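Local coordinates for protein phosphodiesterase (Trypanosoma brucei brucei, PDB 5H2Q) that belongs to the phosphodiesterase family of the HD superfamily, an all-helical protein that holds a zinc and a magnesium ion, at residues P86-Y91 and V127-H132. Residues are numbered along the deposited sequence; the frame is centred on the assembly and turned at random.
Sequences PYHNFY and VHDLDH. With ZN (zinc ion), chain C; MG (magnesium ion), chain D.
H88 carries its ring beside its own backbone N, with CG anti to the carbonyl carbon (chi1 -73°). H132 does the reverse: CG lies anti to the backbone N (chi1 -155°), and its ring meets that of H88 face to face. The centroids are 3.7 Å apart and the planes differ by 15°. H132 CE1 sits over H88 ND1 at 3.3 Å, while H88 CB makes a CH-pi contact over the H132 ring. Y87 CD2 covers the opposite face of H88, so its imidazole is sandwiched.

The CD2-NE2 edge of the H88 ring faces the metal site. H88 CD2 lies 3.2 Å from D129 OD2, with ring and carboxylate planes nearly perpendicular. D129 bridges the two ions, giving OD2 to zinc and OD1 to magnesium. H128 NE2 binds zinc at 2.1 Å, and H92 and D242 complete its protein ligands. Water 3 also bridges the ions. H88 NE2 hydrogen-bonds to the zinc-bound water 2 at 2.7 Å, and H88 ND1 is hydrogen-bonded to E263 OE2. These two bonds and the stack should hold the ring's rotation, making H88 a second-shell residue of the metal site. Water 1 donates to H88 O and H132 O and ties the two backbones. The adjacent H128 and D129 form the His-Asp pair that gives the HD superfamily its name, and Y87 and H88 also touch the bound LLI.

The contact is buried. Segment 86-91 leads into helix 90-105, and the loop segment 127-132 follows helix 115-127. Helix 250-274 packs against P86 and Y87, and helix 159-172 against D129 and H132.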
ATOM      1  N   PRO A  86       8.289 -12.727  -0.625  1.00 17.47           N
ATOM      2  CA  PRO A  86       7.239 -13.107  -1.594  1.00 17.33           C
ATOM      3  C   PRO A  86       6.093 -12.106  -1.782  1.00 20.37           C
ATOM      4  O   PRO A  86       5.532 -12.018  -2.877  1.00 19.58           O
ATOM      5  CB  PRO A  86       6.718 -14.453  -1.059  1.00 19.58           C
ATOM      6  CG  PRO A  86       7.799 -14.950  -0.120  1.00 22.78           C
ATOM      7  CD  PRO A  86       8.353 -13.701   0.491  1.00 19.63           C
ATOM      8  N   TYR A  87       5.739 -11.358  -0.726  1.00 16.35           N
ATOM      9  CA  TYR A  87       4.609 -10.414  -0.824  1.00 15.89           C
ATOM     10  C   TYR A  87       4.985  -8.962  -0.589  1.00 17.00           C
ATOM     11  O   TYR A  87       4.656  -8.126  -1.420  1.00 15.62           O
ATOM     12  CB  TYR A  87       3.449 -10.824   0.097  1.00 16.81           C
ATOM     13  CG  TYR A  87       2.220  -9.939  -0.022  1.00 15.88           C
ATOM     14  CD1 TYR A  87       1.262 -10.167  -1.008  1.00 15.92           C
ATOM     15  CD2 TYR A  87       2.067  -8.811   0.785  1.00 16.51           C
ATOM     16  CE1 TYR A  87       0.123  -9.361  -1.114  1.00 15.84           C
ATOM     17  CE2 TYR A  87       0.952  -7.980   0.669  1.00 17.07           C
ATOM     18  CZ  TYR A  87      -0.018  -8.258  -0.281  1.00 18.53           C
ATOM     19  OH  TYR A  87      -1.081  -7.393  -0.397  1.00 16.64           O
ATOM     20  N   HIS A  88       5.647  -8.651   0.536  1.00 12.61           N
ATOM     21  CA  HIS A  88       5.986  -7.270   0.866  1.00 12.33           C
ATOM     22  C   HIS A  88       7.259  -6.800   0.165  1.00 16.22           C
ATOM     23  O   HIS A  88       8.195  -6.307   0.794  1.00 15.99           O
ATOM     24  CB  HIS A  88       6.017  -7.054   2.385  1.00 12.30           C
ATOM     25  CG  HIS A  88       4.659  -7.049   3.020  1.00 15.34           C
ATOM     26  ND1 HIS A  88       4.189  -8.140   3.711  1.00 16.68           N
ATOM     27  CD2 HIS A  88       3.710  -6.084   3.030  1.00 16.33           C
ATOM     28  CE1 HIS A  88       2.973  -7.819   4.124  1.00 15.79           C
ATOM     29  NE2 HIS A  88       2.659  -6.567   3.771  1.00 15.85           N
ATOM     30  N   ASN A  89       7.271  -6.932  -1.180  1.00 14.08           N
ATOM     31  CA  ASN A  89       8.392  -6.498  -1.998  1.00 14.64           C
ATOM     32  C   ASN A  89       7.965  -5.224  -2.748  1.00 14.07           C
ATOM     33  O   ASN A  89       6.865  -4.701  -2.525  1.00 12.45           O
ATOM     34  CB  ASN A  89       8.792  -7.629  -2.953  1.00 14.62           C
ATOM     35  CG  ASN A  89       7.598  -8.141  -3.710  1.00 20.93           C
ATOM     36  OD1 ASN A  89       6.748  -7.359  -4.192  1.00 19.80           O
ATOM     37  ND2 ASN A  89       7.437  -9.446  -3.740  1.00 16.53           N
ATOM     38  N   PHE A  90       8.865  -4.666  -3.567  1.00 12.76           N
ATOM     39  CA  PHE A  90       8.567  -3.427  -4.303  1.00 11.35           C
ATOM     40  C   PHE A  90       7.264  -3.508  -5.142  1.00 15.97           C
ATOM     41  O   PHE A  90       6.568  -2.498  -5.275  1.00 14.61           O
ATOM     42  CB  PHE A  90       9.747  -3.064  -5.204  1.00 13.49           C
ATOM     43  CG  PHE A  90       9.668  -1.698  -5.842  1.00 13.77           C
ATOM     44  CD1 PHE A  90       9.491  -0.554  -5.062  1.00 15.45           C
ATOM     45  CD2 PHE A  90       9.784  -1.548  -7.220  1.00 15.17           C
ATOM     46  CE1 PHE A  90       9.447   0.720  -5.648  1.00 15.11           C
ATOM     47  CE2 PHE A  90       9.751  -0.285  -7.804  1.00 16.06           C
ATOM     48  CZ  PHE A  90       9.567   0.847  -7.020  1.00 14.21           C
ATOM     49  N   TYR A  91       6.922  -4.698  -5.682  1.00 12.29           N
ATOM     50  CA  TYR A  91       5.700  -4.815  -6.515  1.00 12.44           C
ATOM     51  C   TYR A  91       4.422  -4.519  -5.703  1.00 15.17           C
ATOM     52  O   TYR A  91       3.471  -3.978  -6.250  1.00 14.35           O
ATOM     53  CB  TYR A  91       5.616  -6.212  -7.156  1.00 12.59           C
ATOM     54  CG  TYR A  91       6.881  -6.551  -7.914  1.00 13.39           C
ATOM     55  CD1 TYR A  91       7.220  -5.876  -9.083  1.00 15.61           C
ATOM     56  CD2 TYR A  91       7.792  -7.476  -7.407  1.00 14.65           C
ATOM     57  CE1 TYR A  91       8.412  -6.156  -9.763  1.00 17.13           C
ATOM     58  CE2 TYR A  91       9.000  -7.733  -8.052  1.00 15.07           C
ATOM     59  CZ  TYR A  91       9.293  -7.095  -9.246  1.00 18.62           C
ATOM     60  OH  TYR A  91      10.464  -7.402  -9.908  1.00 20.70           O
ATOM     61  N   VAL A 127       6.099   4.466   0.130  1.00 12.14           N
ATOM     62  CA  VAL A 127       6.944   4.349   1.335  1.00 11.80           C
ATOM     63  C   VAL A 127       6.310   3.460   2.405  1.00 13.94           C
ATOM     64  O   VAL A 127       6.967   3.170   3.399  1.00 13.91           O
ATOM     65  CB  VAL A 127       7.243   5.744   1.979  1.00 14.19           C
ATOM     66  CG1 VAL A 127       7.864   6.700   0.978  1.00 15.14           C
ATOM     67  CG2 VAL A 127       5.967   6.364   2.583  1.00 13.85           C
ATOM     68  N   HIS A 128       5.022   3.080   2.245  1.00 12.30           N
ATOM     69  CA  HIS A 128       4.262   2.540   3.356  1.00 10.55           C
ATOM     70  C   HIS A 128       4.751   1.208   3.926  1.00 13.63           C
ATOM     71  O   HIS A 128       4.326   0.870   5.023  1.00 14.27           O
ATOM     72  CB  HIS A 128       2.754   2.498   3.063  1.00 10.10           C
ATOM     73  CG  HIS A 128       2.274   1.233   2.445  1.00 12.03           C
ATOM     74  ND1 HIS A 128       2.349   1.028   1.093  1.00 13.10           N
ATOM     75  CD2 HIS A 128       1.745   0.132   3.031  1.00 11.84           C
ATOM     76  CE1 HIS A 128       1.819  -0.178   0.885  1.00 12.32           C
ATOM     77  NE2 HIS A 128       1.443  -0.746   2.022  1.00 11.61           N
ATOM     78  N   ASP A 129       5.611   0.461   3.204  1.00 10.50           N
ATOM     79  CA  ASP A 129       6.128  -0.803   3.714  1.00  9.72           C
ATOM     80  C   ASP A 129       7.645  -0.878   3.620  1.00 13.24           C
ATOM     81  O   ASP A 129       8.176  -1.986   3.603  1.00 14.07           O
ATOM     82  CB  ASP A 129       5.469  -2.009   2.976  1.00  9.86           C
ATOM     83  CG  ASP A 129       4.109  -2.403   3.531  1.00 13.45           C
ATOM     84  OD1 ASP A 129       3.946  -2.384   4.771  1.00 12.73           O
ATOM     85  OD2 ASP A 129       3.257  -2.883   2.739  1.00 12.66           O
ATOM     86  N   LEU A 130       8.355   0.270   3.640  1.00 11.99           N
ATOM     87  CA  LEU A 130       9.818   0.245   3.478  1.00 11.46           C
ATOM     88  C   LEU A 130      10.549  -0.725   4.419  1.00 14.80           C
ATOM     89  O   LEU A 130      10.334  -0.717   5.624  1.00 13.19           O
ATOM     90  CB  LEU A 130      10.454   1.639   3.631  1.00 10.90           C
ATOM     91  CG  LEU A 130      10.118   2.684   2.572  1.00 13.41           C
ATOM     92  CD1 LEU A 130      10.382   4.055   3.094  1.00 14.73           C
ATOM     93  CD2 LEU A 130      10.925   2.472   1.258  1.00 14.08           C
ATOM     94  N   ASP A 131      11.419  -1.552   3.848  1.00 12.31           N
ATOM     95  CA  ASP A 131      12.265  -2.502   4.598  1.00 12.51           C
ATOM     96  C   ASP A 131      11.497  -3.613   5.307  1.00 16.61           C
ATOM     97  O   ASP A 131      12.023  -4.219   6.250  1.00 17.59           O
ATOM     98  CB  ASP A 131      13.177  -1.739   5.586  1.00 13.74           C
ATOM     99  CG  ASP A 131      14.357  -2.528   6.116  1.00 19.49           C
ATOM    100  OD1 ASP A 131      14.995  -3.223   5.323  1.00 21.50           O
ATOM    101  OD2 ASP A 131      14.613  -2.470   7.350  1.00 18.84           O
ATOM    102  N   HIS A 132      10.295  -3.963   4.803  1.00 13.91           N
ATOM    103  CA  HIS A 132       9.533  -5.110   5.323  1.00 12.90           C
ATOM    104  C   HIS A 132      10.399  -6.349   5.058  1.00 17.71           C
ATOM    105  O   HIS A 132      11.088  -6.404   4.040  1.00 17.32           O
ATOM    106  CB  HIS A 132       8.184  -5.212   4.607  1.00 13.77           C
ATOM    107  CG  HIS A 132       7.122  -5.905   5.407  1.00 15.76           C
ATOM    108  ND1 HIS A 132       7.144  -7.281   5.598  1.00 17.47           N
ATOM    109  CD2 HIS A 132       6.022  -5.393   6.018  1.00 16.14           C
ATOM    110  CE1 HIS A 132       6.081  -7.551   6.347  1.00 16.18           C
ATOM    111  NE2 HIS A 132       5.368  -6.445   6.602  1.00 15.82           N
TER
HETATM  112 ZN    ZN C1001       1.221  -2.818   2.480  1.00 17.15          ZN
HETATM  113 MG    MG D1002       2.468  -2.674   6.192  1.00 15.53          MG
HETATM  114  O   HOH W   1      10.511  -5.270   1.671  1.00 16.41           O
HETATM  115  O   HOH W   2       0.648  -4.798   3.226  1.00 15.70           O
HETATM  116  O   HOH W   3       1.000  -2.453   4.723  1.00 13.28           O
HETATM  117  O   HOH W   4       3.879  -2.918   7.750  1.00 16.04           O
HETATM  118  O   HOH W   5       2.272  -4.718   5.980  1.00 14.92           O
HETATM  119  O   HOH W   6       0.965  -2.646   7.783  1.00 15.73           O